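Local coordinates for penicillin-binding protein (Bacillus halodurans, PDB 3TG9) that probably acts as a serine hydrolase of the beta-lactamase and penicillin-binding protein family, reacting with penicillin-type compounds, at residues Leu84-Pro89 with Asp132-Phe137; Pro104-Glu109 with Glu116-Asp121; His126-Lys131 with Tyr191-Thr196; Ala155-Leu160 with Asp269-Gly274. All blocks are in the same frame, centred on the assembly; numbering follows the deposited sequence.

How the contacts relate
From the N terminus, contact 1 closes the first loop, bringing 84-89, which precedes helix 93-98, against 132-137, which follows it. Contact 2 (104-109 with 116-121) is a short loop nested inside that larger one. Contact 3 starts at 126-131, still within the loop of contact 1, but ends at 191-196, so the two cross. Contact 4 spans the longest interval, from helix 155-168 to strand 269-271 and the turn after it; it crosses contact 3 and follows contacts 1 and 2 in series. The example illustrates how long loops are ordered by interlocking closures: helix 155-168 touches segments of all three other contacts, while contacts 2 and 3 also reach the second subunit.

Contact 1: residues Leu84-Pro89 with Asp132-Phe137; sequences LDAPFP and DFLPLF
F88 and F137 make the closer half of this contact, F88 CZ lying 4.0 Å from F137 CE1. The two side chains cross at about a right angle, and the rings meet obliquely. F137 projects its ring from between its own backbone N and carbonyl carbon (chi1 68°), which brings one ring face beneath L134 O, 3.8 Å above the plane and displaced toward the rim. Both phenylalanines are buried: F88 also packs on V103, P104, M142 and L159, and F137 on A155. Residues 132-136, which lead into F137, have helical backbone angles, with bonds from L136 N to F133 O (2.9 Å) and from F137 N to L134 O (3.1 Å). This segment packs against helix 155-168 in the largely helical part of the beta-lactamase-type fold, and no polar bond joins it to 84-89. The second half is looser. A86 CB reaches L134 CD2 at 4.2 Å, a single methyl-to-methyl approach between partly exposed residues, and L134 leans as well on L162. D85 and P87, which flank A86 in sequence, are exposed, as is P135 of the other segment.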
loop_
_atom_site.group_PDB
_atom_site.type_symbol
_atom_site.label_atom_id
_atom_site.label_comp_id
_atom_site.label_asym_id
_atom_site.label_seq_id
_atom_site.Cartn_x
_atom_site.Cartn_y
_atom_site.Cartn_z
ATOM N N LEU B 84 8.364 28.200 15.227
ATOM C CA LEU B 84 7.074 27.617 14.865
ATOM C C LEU B 84 5.912 28.454 15.401
ATOM O O LEU B 84 6.018 29.073 16.462
ATOM C CB LEU B 84 6.962 26.178 15.381
ATOM C CG LEU B 84 8.122 25.218 15.103
ATOM C CD1 LEU B 84 7.748 23.798 15.504
ATOM C CD2 LEU B 84 8.528 25.269 13.644
ATOM N N ASP B 85 4.805 28.466 14.662
ATOM C CA ASP B 85 3.604 29.185 15.083
ATOM C C ASP B 85 2.915 28.454 16.224
ATOM O O ASP B 85 2.628 29.041 17.265
ATOM C CB ASP B 85 2.620 29.342 13.918
ATOM C CG ASP B 85 3.128 30.284 12.844
ATOM O OD1 ASP B 85 3.870 31.232 13.183
ATOM O OD2 ASP B 85 2.778 30.079 11.658
ATOM N N ALA B 86 2.638 27.171 16.014
ATOM C CA ALA B 86 1.999 26.360 17.043
ATOM C C ALA B 86 2.743 26.535 18.360
ATOM O O ALA B 86 3.905 26.155 18.476
ATOM C CB ALA B 86 1.972 24.901 16.631
ATOM N N PRO B 87 2.075 27.139 19.351
ATOM C CA PRO B 87 2.683 27.477 20.640
ATOM C C PRO B 87 2.820 26.272 21.554
ATOM O O PRO B 87 1.868 25.503 21.710
ATOM C CB PRO B 87 1.661 28.444 21.252
ATOM C CG PRO B 87 0.380 27.994 20.677
ATOM C CD PRO B 87 0.724 27.711 19.239
ATOM N N PHE B 88 4.000 26.121 22.146
ATOM C CA PHE B 88 4.209 25.188 23.247
ATOM C C PHE B 88 5.067 25.908 24.278
ATOM O O PHE B 88 6.294 25.804 24.265
ATOM C CB PHE B 88 4.865 23.893 22.765
ATOM C CG PHE B 88 4.032 23.135 21.767
ATOM C CD1 PHE B 88 3.172 22.134 22.179
ATOM C CD2 PHE B 88 4.093 23.443 20.421
ATOM C CE1 PHE B 88 2.398 21.445 21.268
ATOM C CE2 PHE B 88 3.321 22.757 19.506
ATOM C CZ PHE B 88 2.474 21.755 19.931
ATOM N N PRO B 89 4.406 26.674 25.157
ATOM C CA PRO B 89 4.976 27.581 26.155
ATOM C C PRO B 89 6.254 27.079 26.809
ATOM O O PRO B 89 6.255 26.020 27.437
ATOM C CB PRO B 89 3.857 27.685 27.189
ATOM C CG PRO B 89 2.614 27.612 26.358
ATOM C CD PRO B 89 2.931 26.696 25.188
ATOM N N ASP B 132 1.587 17.809 8.464
ATOM C CA ASP B 132 0.361 17.014 8.459
ATOM C C ASP B 132 0.138 16.333 9.811
ATOM O O ASP B 132 -0.973 15.913 10.128
ATOM C CB ASP B 132 0.377 15.984 7.323
ATOM C CG ASP B 132 0.382 16.631 5.950
ATOM O OD1 ASP B 132 -0.281 17.675 5.781
ATOM O OD2 ASP B 132 1.049 16.103 5.037
ATOM N N PHE B 133 1.192 16.234 10.609
ATOM C CA PHE B 133 1.074 15.633 11.933
ATOM C C PHE B 133 0.549 16.621 12.973
ATOM O O PHE B 133 0.006 16.211 13.995
ATOM C CB PHE B 133 2.419 15.057 12.389
ATOM C CG PHE B 133 2.880 13.862 11.587
ATOM C CD1 PHE B 133 2.813 12.583 12.125
ATOM C CD2 PHE B 133 3.387 14.019 10.305
ATOM C CE1 PHE B 133 3.241 11.484 11.402
ATOM C CE2 PHE B 133 3.810 12.921 9.572
ATOM C CZ PHE B 133 3.734 11.651 10.121
ATOM N N LEU B 134 0.715 17.916 12.717
ATOM C CA LEU B 134 0.384 18.946 13.711
ATOM C C LEU B 134 -1.019 18.826 14.317
ATOM O O LEU B 134 -1.168 18.851 15.545
ATOM C CB LEU B 134 0.579 20.348 13.128
ATOM C CG LEU B 134 2.003 20.884 13.193
ATOM C CD1 LEU B 134 2.148 22.083 12.267
ATOM C CD2 LEU B 134 2.407 21.220 14.643
ATOM N N PRO B 135 -2.051 18.699 13.463
ATOM C CA PRO B 135 -3.418 18.619 13.986
ATOM C C PRO B 135 -3.594 17.458 14.958
ATOM O O PRO B 135 -4.478 17.519 15.812
ATOM C CB PRO B 135 -4.260 18.368 12.733
ATOM C CG PRO B 135 -3.454 18.909 11.617
ATOM C CD PRO B 135 -2.025 18.634 11.990
ATOM N N LEU B 136 -2.761 16.428 14.833
ATOM C CA LEU B 136 -2.891 15.214 15.646
ATOM C C LEU B 136 -2.515 15.403 17.115
ATOM O O LEU B 136 -2.736 14.506 17.933
ATOM C CB LEU B 136 -2.048 14.074 15.057
ATOM C CG LEU B 136 -2.336 13.650 13.615
ATOM C CD1 LEU B 136 -1.438 12.491 13.208
ATOM C CD2 LEU B 136 -3.810 13.283 13.444
ATOM N N PHE B 137 -1.945 16.555 17.456
ATOM C CA PHE B 137 -1.496 16.765 18.834
ATOM C C PHE B 137 -1.408 18.228 19.273
ATOM O O PHE B 137 -1.417 18.514 20.474
ATOM C CB PHE B 137 -0.146 16.076 19.051
ATOM C CG PHE B 137 0.994 16.703 18.290
ATOM C CD1 PHE B 137 1.815 17.650 18.894
ATOM C CD2 PHE B 137 1.266 16.328 16.980
ATOM C CE1 PHE B 137 2.879 18.224 18.196
ATOM C CE2 PHE B 137 2.330 16.895 16.276
ATOM C CZ PHE B 137 3.135 17.842 16.883
#

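Contact 2: residues Pro104-Glu109 with Glu116-Asp121; sequences PDYFDE and EDLWKD
L118 spreads its two methyl groups against a pair of consecutive aromatic residues. Its CD1 approaches F107 CD1 at 3.6 Å, while CD2 serves both rings, standing 3.8 Å from Y106 CD1. The first torsions of the two aromatics differ: F107 places CG opposite its backbone N (chi1 -172°), whereas Y106 tucks CG between N and the carbonyl carbon (chi1 70°). Each crosses L118 at about a right angle. W119 completes the cluster from beside L118, its CH2 lying 4.0 Å from Y106 CE1. L118 CB in turn covers one indole face, 3.6 Å above the centre of the ring, so neighbours in sequence pack on each other as well as across the loop. D105 to F107 form an Asx turn, in which F107 N donates to D105 OD1 at 3.1 Å, nearly straight at 165° and reaching it from above the carboxylate plane. The phenol end of Y106 bonds to D227, near a probable S55-K58-Y152 active-site motif of the family. F115 meets F107 and W119 edge-to-face, F133 does the same to Y106, and D105 ties the loop to N154 and A155 at the start of helix 155-168.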
loop_
_atom_site.group_PDB
_atom_site.type_symbol
_atom_site.label_atom_id
_atom_site.label_comp_id
_atom_site.label_asym_id
_atom_site.label_seq_id
_atom_site.Cartn_x
_atom_site.Cartn_y
_atom_site.Cartn_z
ATOM N N PRO B 104 2.302 17.437 24.224
ATOM C CA PRO B 104 1.441 16.271 24.007
ATOM C C PRO B 104 1.958 15.485 22.807
ATOM O O PRO B 104 2.555 16.070 21.904
ATOM C CB PRO B 104 0.088 16.893 23.677
ATOM C CG PRO B 104 0.418 18.223 23.085
ATOM C CD PRO B 104 1.681 18.688 23.757
ATOM N N ASP B 105 1.735 14.176 22.811
ATOM C CA ASP B 105 2.211 13.291 21.754
ATOM C C ASP B 105 0.999 12.835 20.952
ATOM O O ASP B 105 -0.120 12.852 21.461
ATOM C CB ASP B 105 2.886 12.085 22.403
ATOM C CG ASP B 105 3.865 11.379 21.478
ATOM O OD1 ASP B 105 3.790 11.574 20.242
ATOM O OD2 ASP B 105 4.712 10.627 22.012
ATOM N N TYR B 106 1.199 12.435 19.700
ATOM C CA TYR B 106 0.105 11.814 18.958
ATOM C C TYR B 106 0.135 10.299 19.155
ATOM O O TYR B 106 -0.810 9.595 18.806
ATOM C CB TYR B 106 0.149 12.189 17.474
ATOM C CG TYR B 106 1.295 11.578 16.689
ATOM C CD1 TYR B 106 1.102 10.444 15.907
ATOM C CD2 TYR B 106 2.561 12.145 16.716
ATOM C CE1 TYR B 106 2.140 9.882 15.177
ATOM C CE2 TYR B 106 3.608 11.590 15.988
ATOM C CZ TYR B 106 3.391 10.460 15.225
ATOM O OH TYR B 106 4.430 9.910 14.508
ATOM N N PHE B 107 1.227 9.814 19.740
ATOM C CA PHE B 107 1.424 8.386 19.983
ATOM C C PHE B 107 2.320 8.197 21.204
ATOM O O PHE B 107 3.550 8.102 21.091
ATOM C CB PHE B 107 2.035 7.699 18.745
ATOM C CG PHE B 107 2.097 6.194 18.849
ATOM C CD1 PHE B 107 0.939 5.447 18.978
ATOM C CD2 PHE B 107 3.312 5.526 18.802
ATOM C CE1 PHE B 107 0.991 4.063 19.077
ATOM C CE2 PHE B 107 3.369 4.141 18.901
ATOM C CZ PHE B 107 2.205 3.413 19.037
ATOM N N ASP B 108 1.697 8.164 22.377
ATOM C CA ASP B 108 2.418 7.996 23.634
ATOM C C ASP B 108 2.713 6.521 23.858
ATOM O O ASP B 108 1.833 5.755 24.255
ATOM C CB ASP B 108 1.586 8.548 24.788
ATOM C CG ASP B 108 2.345 8.582 26.091
ATOM O OD1 ASP B 108 1.988 9.418 26.942
ATOM O OD2 ASP B 108 3.291 7.786 26.269
ATOM N N GLU B 109 3.959 6.138 23.608
ATOM C CA GLU B 109 4.363 4.736 23.618
ATOM C C GLU B 109 4.367 4.126 25.016
ATOM O O GLU B 109 4.503 2.913 25.175
ATOM C CB GLU B 109 5.736 4.581 22.949
ATOM C CG GLU B 109 5.769 5.140 21.521
ATOM C CD GLU B 109 7.023 4.745 20.745
ATOM O OE1 GLU B 109 7.461 5.534 19.874
ATOM O OE2 GLU B 109 7.569 3.650 21.009
ATOM N N GLU B 116 -1.157 1.165 14.355
ATOM C CA GLU B 116 -2.077 1.099 13.231
ATOM C C GLU B 116 -3.384 1.841 13.502
ATOM O O GLU B 116 -3.906 2.524 12.619
ATOM C CB GLU B 116 -2.357 -0.343 12.801
ATOM C CG GLU B 116 -3.037 -0.418 11.427
ATOM C CD GLU B 116 -3.097 -1.823 10.858
ATOM O OE1 GLU B 116 -2.527 -2.748 11.468
ATOM O OE2 GLU B 116 -3.720 -2.004 9.789
ATOM N N ASP B 117 -3.904 1.725 14.720
ATOM C CA ASP B 117 -5.208 2.308 15.047
ATOM C C ASP B 117 -5.266 3.837 14.927
ATOM O O ASP B 117 -6.354 4.431 14.945
ATOM C CB ASP B 117 -5.645 1.890 16.445
ATOM C CG ASP B 117 -7.098 2.220 16.720
ATOM O OD1 ASP B 117 -7.972 1.714 15.976
ATOM O OD2 ASP B 117 -7.364 2.984 17.679
ATOM N N LEU B 118 -4.100 4.466 14.812
ATOM C CA LEU B 118 -4.012 5.913 14.639
ATOM C C LEU B 118 -4.553 6.330 13.279
ATOM O O LEU B 118 -5.033 7.451 13.095
ATOM C CB LEU B 118 -2.558 6.373 14.749
ATOM C CG LEU B 118 -1.926 6.509 16.135
ATOM C CD1 LEU B 118 -1.998 5.202 16.905
ATOM C CD2 LEU B 118 -0.491 6.969 15.987
ATOM N N TRP B 119 -4.458 5.418 12.322
ATOM C CA TRP B 119 -4.801 5.731 10.942
ATOM C C TRP B 119 -6.161 5.192 10.561
ATOM O O TRP B 119 -6.499 5.120 9.386
ATOM C CB TRP B 119 -3.743 5.151 10.021
ATOM C CG TRP B 119 -2.416 5.295 10.601
ATOM C CD1 TRP B 119 -1.497 4.309 10.799
ATOM C CD2 TRP B 119 -1.835 6.501 11.116
ATOM N NE1 TRP B 119 -0.374 4.826 11.390
ATOM C CE2 TRP B 119 -0.554 6.170 11.596
ATOM C CE3 TRP B 119 -2.274 7.829 11.205
ATOM C CZ2 TRP B 119 0.299 7.118 12.169
ATOM C CZ3 TRP B 119 -1.428 8.768 11.772
ATOM C CH2 TRP B 119 -0.153 8.407 12.244
ATOM N N LYS B 120 -6.943 4.816 11.564
ATOM C CA LYS B 120 -8.270 4.274 11.329
ATOM C C LYS B 120 -9.202 5.308 10.692
ATOM O O LYS B 120 -10.027 4.969 9.848
ATOM C CB LYS B 120 -8.869 3.764 12.640
ATOM C CG LYS B 120 -10.105 2.911 12.446
ATOM C CD LYS B 120 -10.903 2.768 13.736
ATOM C CE LYS B 120 -12.193 1.987 13.494
ATOM N NZ LYS B 120 -12.985 2.523 12.337
ATOM N N ASP B 121 -9.056 6.565 11.100
ATOM C CA ASP B 121 -9.919 7.649 10.639
ATOM C C ASP B 121 -9.136 8.679 9.838
ATOM O O ASP B 121 -9.696 9.388 9.003
ATOM C CB ASP B 121 -10.580 8.333 11.834
ATOM C CG ASP B 121 -11.692 7.496 12.441
ATOM O OD1 ASP B 121 -12.386 6.784 11.680
ATOM O OD2 ASP B 121 -11.872 7.550 13.680
#

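Contact 3: residues His126-Lys131 with Tyr191-Thr196; sequences HLRRLK and YFAFDT
R128 and D195 are joined by a salt bridge, the one polar link between these two loops, and the second loop leads up to it step by step. After Y191, whose ring packs on helix 172-182, and F192, the chain brings A193 to the arginine: its CB lies 3.7 Å from R128 NH1, close to the guanidinium plane and at its edge. F194 pairs its backbone with V222. D195 then supplies the carboxylate, with R128 NH1 donating to D195 OD1 at 3.0 Å and an N-H...O angle of 159°. The acceptor lies in the guanidinium plane and is met on its syn side, although the two flat groups are turned 41° from each other. D195 OD2 stays farther off, 3.5 Å from R128 NH1, so the grip is essentially single. Bends at chi2 and chi3 carry the arginine across to its partner. T196 N bonds to A193 O, closing a turn over F194 and D195, and the carbonyl O of D195 is itself bonded to T215 of the second subunit. The result is a loop-to-loop salt bridge beside the subunit interface, tying the segment before helix 155-168 to the one after helix 172-182. In the first segment, the backbone N atoms of R128 and R129 donate to D132, and L130 packs between helices 155-168 and 172-182.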
loop_
_atom_site.group_PDB
_atom_site.type_symbol
_atom_site.label_atom_id
_atom_site.label_comp_id
_atom_site.label_asym_id
_atom_site.label_seq_id
_atom_site.Cartn_x
_atom_site.Cartn_y
_atom_site.Cartn_z
ATOM N N HIS B 126 -2.156 10.484 3.576
ATOM C CA HIS B 126 -2.129 11.934 3.508
ATOM C C HIS B 126 -1.166 12.563 4.521
ATOM O O HIS B 126 -1.127 13.784 4.682
ATOM C CB HIS B 126 -3.541 12.516 3.551
ATOM C CG HIS B 126 -4.290 12.310 2.271
ATOM N ND1 HIS B 126 -5.524 11.703 2.214
ATOM C CD2 HIS B 126 -3.947 12.589 0.988
ATOM C CE1 HIS B 126 -5.925 11.644 0.956
ATOM N NE2 HIS B 126 -4.986 12.173 0.191
ATOM N N LEU B 127 -0.369 11.718 5.173
ATOM C CA LEU B 127 0.721 12.187 6.031
ATOM C C LEU B 127 2.001 12.282 5.227
ATOM O O LEU B 127 2.890 11.446 5.368
ATOM C CB LEU B 127 0.932 11.223 7.194
ATOM C CG LEU B 127 -0.249 11.227 8.154
ATOM C CD1 LEU B 127 -0.251 9.990 9.040
ATOM C CD2 LEU B 127 -0.199 12.501 8.974
ATOM N N ARG B 128 2.097 13.304 4.387
ATOM C CA ARG B 128 3.211 13.406 3.456
ATOM C C ARG B 128 4.213 14.498 3.829
ATOM O O ARG B 128 5.378 14.442 3.436
ATOM C CB ARG B 128 2.661 13.597 2.048
ATOM C CG ARG B 128 1.484 12.684 1.789
ATOM C CD ARG B 128 1.401 12.275 0.342
ATOM N NE ARG B 128 2.454 11.342 -0.028
ATOM C CZ ARG B 128 2.262 10.170 -0.640
ATOM N NH1 ARG B 128 3.308 9.415 -0.938
ATOM N NH2 ARG B 128 1.044 9.744 -0.959
ATOM N N ARG B 129 3.753 15.478 4.599
ATOM C CA ARG B 129 4.623 16.528 5.098
ATOM C C ARG B 129 4.543 16.505 6.607
ATOM O O ARG B 129 3.550 16.053 7.175
ATOM C CB ARG B 129 4.182 17.897 4.588
ATOM C CG ARG B 129 4.077 18.015 3.078
ATOM C CD ARG B 129 5.429 17.861 2.408
ATOM N NE ARG B 129 6.509 18.468 3.184
ATOM C CZ ARG B 129 6.813 19.762 3.167
ATOM N NH1 ARG B 129 6.111 20.608 2.417
ATOM N NH2 ARG B 129 7.819 20.216 3.905
ATOM N N LEU B 130 5.590 16.990 7.259
ATOM C CA LEU B 130 5.635 16.981 8.709
ATOM C C LEU B 130 4.480 17.779 9.306
ATOM O O LEU B 130 3.945 17.423 10.354
ATOM C CB LEU B 130 6.978 17.513 9.202
ATOM C CG LEU B 130 8.215 16.711 8.783
ATOM C CD1 LEU B 130 9.421 17.182 9.549
ATOM C CD2 LEU B 130 7.998 15.232 8.999
ATOM N N LYS B 131 4.089 18.858 8.638
ATOM C CA LYS B 131 2.989 19.670 9.144
ATOM C C LYS B 131 1.687 18.889 9.231
ATOM O O LYS B 131 0.795 19.246 10.000
ATOM C CB LYS B 131 2.811 20.958 8.330
ATOM C CG LYS B 131 3.504 20.970 6.975
ATOM C CD LYS B 131 2.579 20.517 5.864
ATOM C CE LYS B 131 1.277 21.298 5.894
ATOM N NZ LYS B 131 1.530 22.763 5.876
ATOM N N TYR B 191 14.153 8.714 2.401
ATOM C CA TYR B 191 12.814 8.705 2.951
ATOM C C TYR B 191 11.875 8.294 1.832
ATOM O O TYR B 191 11.289 9.136 1.152
ATOM C CB TYR B 191 12.474 10.078 3.529
ATOM C CG TYR B 191 13.330 10.409 4.731
ATOM C CD1 TYR B 191 12.818 10.299 6.012
ATOM C CD2 TYR B 191 14.659 10.800 4.586
ATOM C CE1 TYR B 191 13.587 10.582 7.118
ATOM C CE2 TYR B 191 15.442 11.089 5.702
ATOM C CZ TYR B 191 14.893 10.975 6.964
ATOM O OH TYR B 191 15.640 11.237 8.091
ATOM N N PHE B 192 11.787 6.985 1.616
ATOM C CA PHE B 192 10.986 6.437 0.533
ATOM C C PHE B 192 9.524 6.393 0.949
ATOM O O PHE B 192 9.212 6.213 2.132
ATOM C CB PHE B 192 11.444 5.021 0.160
ATOM C CG PHE B 192 12.910 4.910 -0.138
ATOM C CD1 PHE B 192 13.585 5.950 -0.751
ATOM C CD2 PHE B 192 13.607 3.753 0.180
ATOM C CE1 PHE B 192 14.935 5.848 -1.028
ATOM C CE2 PHE B 192 14.958 3.643 -0.090
ATOM C CZ PHE B 192 15.624 4.688 -0.695
ATOM N N ALA B 193 8.640 6.554 -0.031
ATOM C CA ALA B 193 7.203 6.472 0.194
ATOM C C ALA B 193 6.719 5.137 -0.338
ATOM O O ALA B 193 7.264 4.627 -1.309
ATOM C CB ALA B 193 6.486 7.614 -0.505
ATOM N N PHE B 194 5.696 4.577 0.304
ATOM C CA PHE B 194 5.218 3.243 -0.029
ATOM C C PHE B 194 4.755 3.142 -1.480
ATOM O O PHE B 194 4.863 2.082 -2.099
ATOM C CB PHE B 194 4.056 2.841 0.891
ATOM C CG PHE B 194 4.469 2.472 2.292
ATOM C CD1 PHE B 194 5.441 1.499 2.516
ATOM C CD2 PHE B 194 3.864 3.077 3.388
ATOM C CE1 PHE B 194 5.813 1.157 3.802
ATOM C CE2 PHE B 194 4.225 2.734 4.675
ATOM C CZ PHE B 194 5.202 1.774 4.888
ATOM N N ASP B 195 4.218 4.235 -2.019
ATOM C CA ASP B 195 3.593 4.182 -3.343
ATOM C C ASP B 195 4.618 4.489 -4.427
ATOM O O ASP B 195 4.304 4.484 -5.617
ATOM C CB ASP B 195 2.369 5.107 -3.436
ATOM C CG ASP B 195 2.690 6.544 -3.062
ATOM O OD1 ASP B 195 3.630 6.768 -2.271
ATOM O OD2 ASP B 195 2.005 7.454 -3.558
ATOM N N THR B 196 5.856 4.729 -4.002
ATOM C CA THR B 196 6.952 4.940 -4.935
ATOM C C THR B 196 8.206 4.214 -4.457
ATOM O O THR B 196 9.318 4.697 -4.644
ATOM C CB THR B 196 7.258 6.444 -5.147
ATOM O OG1 THR B 196 7.589 7.051 -3.895
ATOM C CG2 THR B 196 6.045 7.172 -5.733
#

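Contact 4: residues Ala155-Leu160 with Asp269-Gly274; sequences AGFILL and DYYGYG
F157, which meets Y271 and G274, rides on a helical turn whose shortest polar bond joins L159 N to A155 O at 2.9 Å; a second, from L160 N to G156 O, measures 3.3 Å. F157 projects from this helical turn, and its carbonyl O is additionally hydrogen-bonded to S226 OG. The ring tip does the touching, with chi1 at -91°, off the usual staggered positions, where the ring reaches G274. F157 CZ lies 3.8 Å from G274 CA and 4.2 Å from Y271 OH, both approached obliquely. One face of the F157 ring is covered from its own helix, where L160 CD1 stands 3.8 Å above the centre. G274 has phi 72°, and its bare alpha carbon lets the ring tip come in against the backbone itself. No hydrogen bond crosses between the segments, so this buried contact rests on packing alone. H99 lies beside the rings of both F157 and Y271, and F157 also touches D227. The packing borders the probable catalytic region, since F157 rests on K58 of an SxxK-like motif as in serine penicillin-binding proteins. Around it, helix 155-168 faces helix 58-70 through F157 and L160, while strand 269-271 pairs with 263-266 and 276-279 in the main antiparallel sheet.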
loop_
_atom_site.group_PDB
_atom_site.type_symbol
_atom_site.label_atom_id
_atom_site.label_comp_id
_atom_site.label_asym_id
_atom_site.label_seq_id
_atom_site.Cartn_x
_atom_site.Cartn_y
_atom_site.Cartn_z
ATOM N N ALA B 155 5.887 13.211 18.822
ATOM C CA ALA B 155 5.499 14.531 18.340
ATOM C C ALA B 155 6.640 15.521 18.560
ATOM O O ALA B 155 6.868 16.418 17.752
ATOM C CB ALA B 155 4.222 15.003 19.037
ATOM N N GLY B 156 7.372 15.340 19.653
ATOM C CA GLY B 156 8.507 16.194 19.941
ATOM C C GLY B 156 9.552 16.175 18.844
ATOM O O GLY B 156 10.242 17.170 18.610
ATOM N N PHE B 157 9.689 15.044 18.163
ATOM C CA PHE B 157 10.647 14.977 17.063
ATOM C C PHE B 157 10.048 15.418 15.737
ATOM O O PHE B 157 10.780 15.793 14.820
ATOM C CB PHE B 157 11.337 13.610 16.983
ATOM C CG PHE B 157 12.615 13.557 17.772
ATOM C CD1 PHE B 157 12.591 13.641 19.158
ATOM C CD2 PHE B 157 13.840 13.470 17.131
ATOM C CE1 PHE B 157 13.770 13.615 19.897
ATOM C CE2 PHE B 157 15.026 13.451 17.859
ATOM C CZ PHE B 157 14.988 13.519 19.247
ATOM N N ILE B 158 8.720 15.392 15.643
ATOM C CA ILE B 158 8.039 16.069 14.539
ATOM C C ILE B 158 8.321 17.567 14.630
ATOM O O ILE B 158 8.708 18.195 13.645
ATOM C CB ILE B 158 6.508 15.863 14.568
ATOM C CG1 ILE B 158 6.153 14.402 14.303
ATOM C CG2 ILE B 158 5.848 16.774 13.542
ATOM C CD1 ILE B 158 6.522 13.944 12.906
ATOM N N LEU B 159 8.123 18.132 15.823
ATOM C CA LEU B 159 8.370 19.557 16.049
ATOM C C LEU B 159 9.798 19.954 15.672
ATOM O O LEU B 159 10.018 20.999 15.058
ATOM C CB LEU B 159 8.055 19.946 17.498
ATOM C CG LEU B 159 6.580 19.812 17.905
ATOM C CD1 LEU B 159 6.381 19.992 19.406
ATOM C CD2 LEU B 159 5.712 20.783 17.118
ATOM N N LEU B 160 10.770 19.124 16.042
ATOM C CA LEU B 160 12.149 19.368 15.637
ATOM C C LEU B 160 12.283 19.366 14.103
ATOM O O LEU B 160 13.001 20.182 13.529
ATOM C CB LEU B 160 13.091 18.344 16.276
ATOM C CG LEU B 160 13.450 18.503 17.765
ATOM C CD1 LEU B 160 14.262 17.313 18.255
ATOM C CD2 LEU B 160 14.206 19.802 18.039
ATOM N N ASP B 269 20.510 3.358 31.567
ATOM C CA ASP B 269 20.063 4.081 30.398
ATOM C C ASP B 269 20.029 5.591 30.585
ATOM O O ASP B 269 19.388 6.115 31.499
ATOM C CB ASP B 269 18.691 3.569 29.952
ATOM C CG ASP B 269 18.714 2.098 29.626
ATOM O OD1 ASP B 269 19.615 1.676 28.865
ATOM O OD2 ASP B 269 17.849 1.359 30.137
ATOM N N TYR B 270 20.719 6.272 29.679
ATOM C CA TYR B 270 20.697 7.719 29.584
ATOM C C TYR B 270 20.309 8.079 28.157
ATOM O O TYR B 270 20.356 7.232 27.275
ATOM C CB TYR B 270 22.078 8.278 29.916
ATOM C CG TYR B 270 22.529 7.925 31.316
ATOM C CD1 TYR B 270 22.906 6.628 31.635
ATOM C CD2 TYR B 270 22.560 8.886 32.323
ATOM C CE1 TYR B 270 23.304 6.292 32.918
ATOM C CE2 TYR B 270 22.968 8.563 33.617
ATOM C CZ TYR B 270 23.338 7.263 33.903
ATOM O OH TYR B 270 23.730 6.918 35.172
ATOM N N TYR B 271 19.914 9.328 27.936
ATOM C CA TYR B 271 19.604 9.800 26.591
ATOM C C TYR B 271 20.455 11.024 26.292
ATOM O O TYR B 271 20.676 11.861 27.169
ATOM C CB TYR B 271 18.118 10.147 26.469
ATOM C CG TYR B 271 17.555 10.080 25.055
ATOM C CD1 TYR B 271 17.261 11.238 24.345
ATOM C CD2 TYR B 271 17.310 8.858 24.444
ATOM C CE1 TYR B 271 16.741 11.181 23.070
ATOM C CE2 TYR B 271 16.788 8.790 23.167
ATOM C CZ TYR B 271 16.511 9.956 22.479
ATOM O OH TYR B 271 15.992 9.893 21.202
ATOM N N GLY B 272 20.957 11.113 25.065
ATOM C CA GLY B 272 21.717 12.274 24.645
ATOM C C GLY B 272 20.816 13.190 23.844
ATOM O O GLY B 272 19.699 13.479 24.254
ATOM N N TYR B 273 21.315 13.655 22.707
ATOM C CA TYR B 273 20.478 14.314 21.721
ATOM C C TYR B 273 20.075 13.309 20.644
ATOM O O TYR B 273 20.832 13.054 19.709
ATOM C CB TYR B 273 21.223 15.484 21.086
ATOM C CG TYR B 273 21.306 16.733 21.937
ATOM C CD1 TYR B 273 20.454 16.922 23.020
ATOM C CD2 TYR B 273 22.212 17.739 21.630
ATOM C CE1 TYR B 273 20.519 18.074 23.786
ATOM C CE2 TYR B 273 22.285 18.891 22.384
ATOM C CZ TYR B 273 21.437 19.057 23.461
ATOM O OH TYR B 273 21.516 20.208 24.210
ATOM N N GLY B 274 18.893 12.721 20.789
ATOM C CA GLY B 274 18.363 11.823 19.780
ATOM C C GLY B 274 19.072 10.486 19.708
ATOM O O GLY B 274 18.993 9.786 18.693
#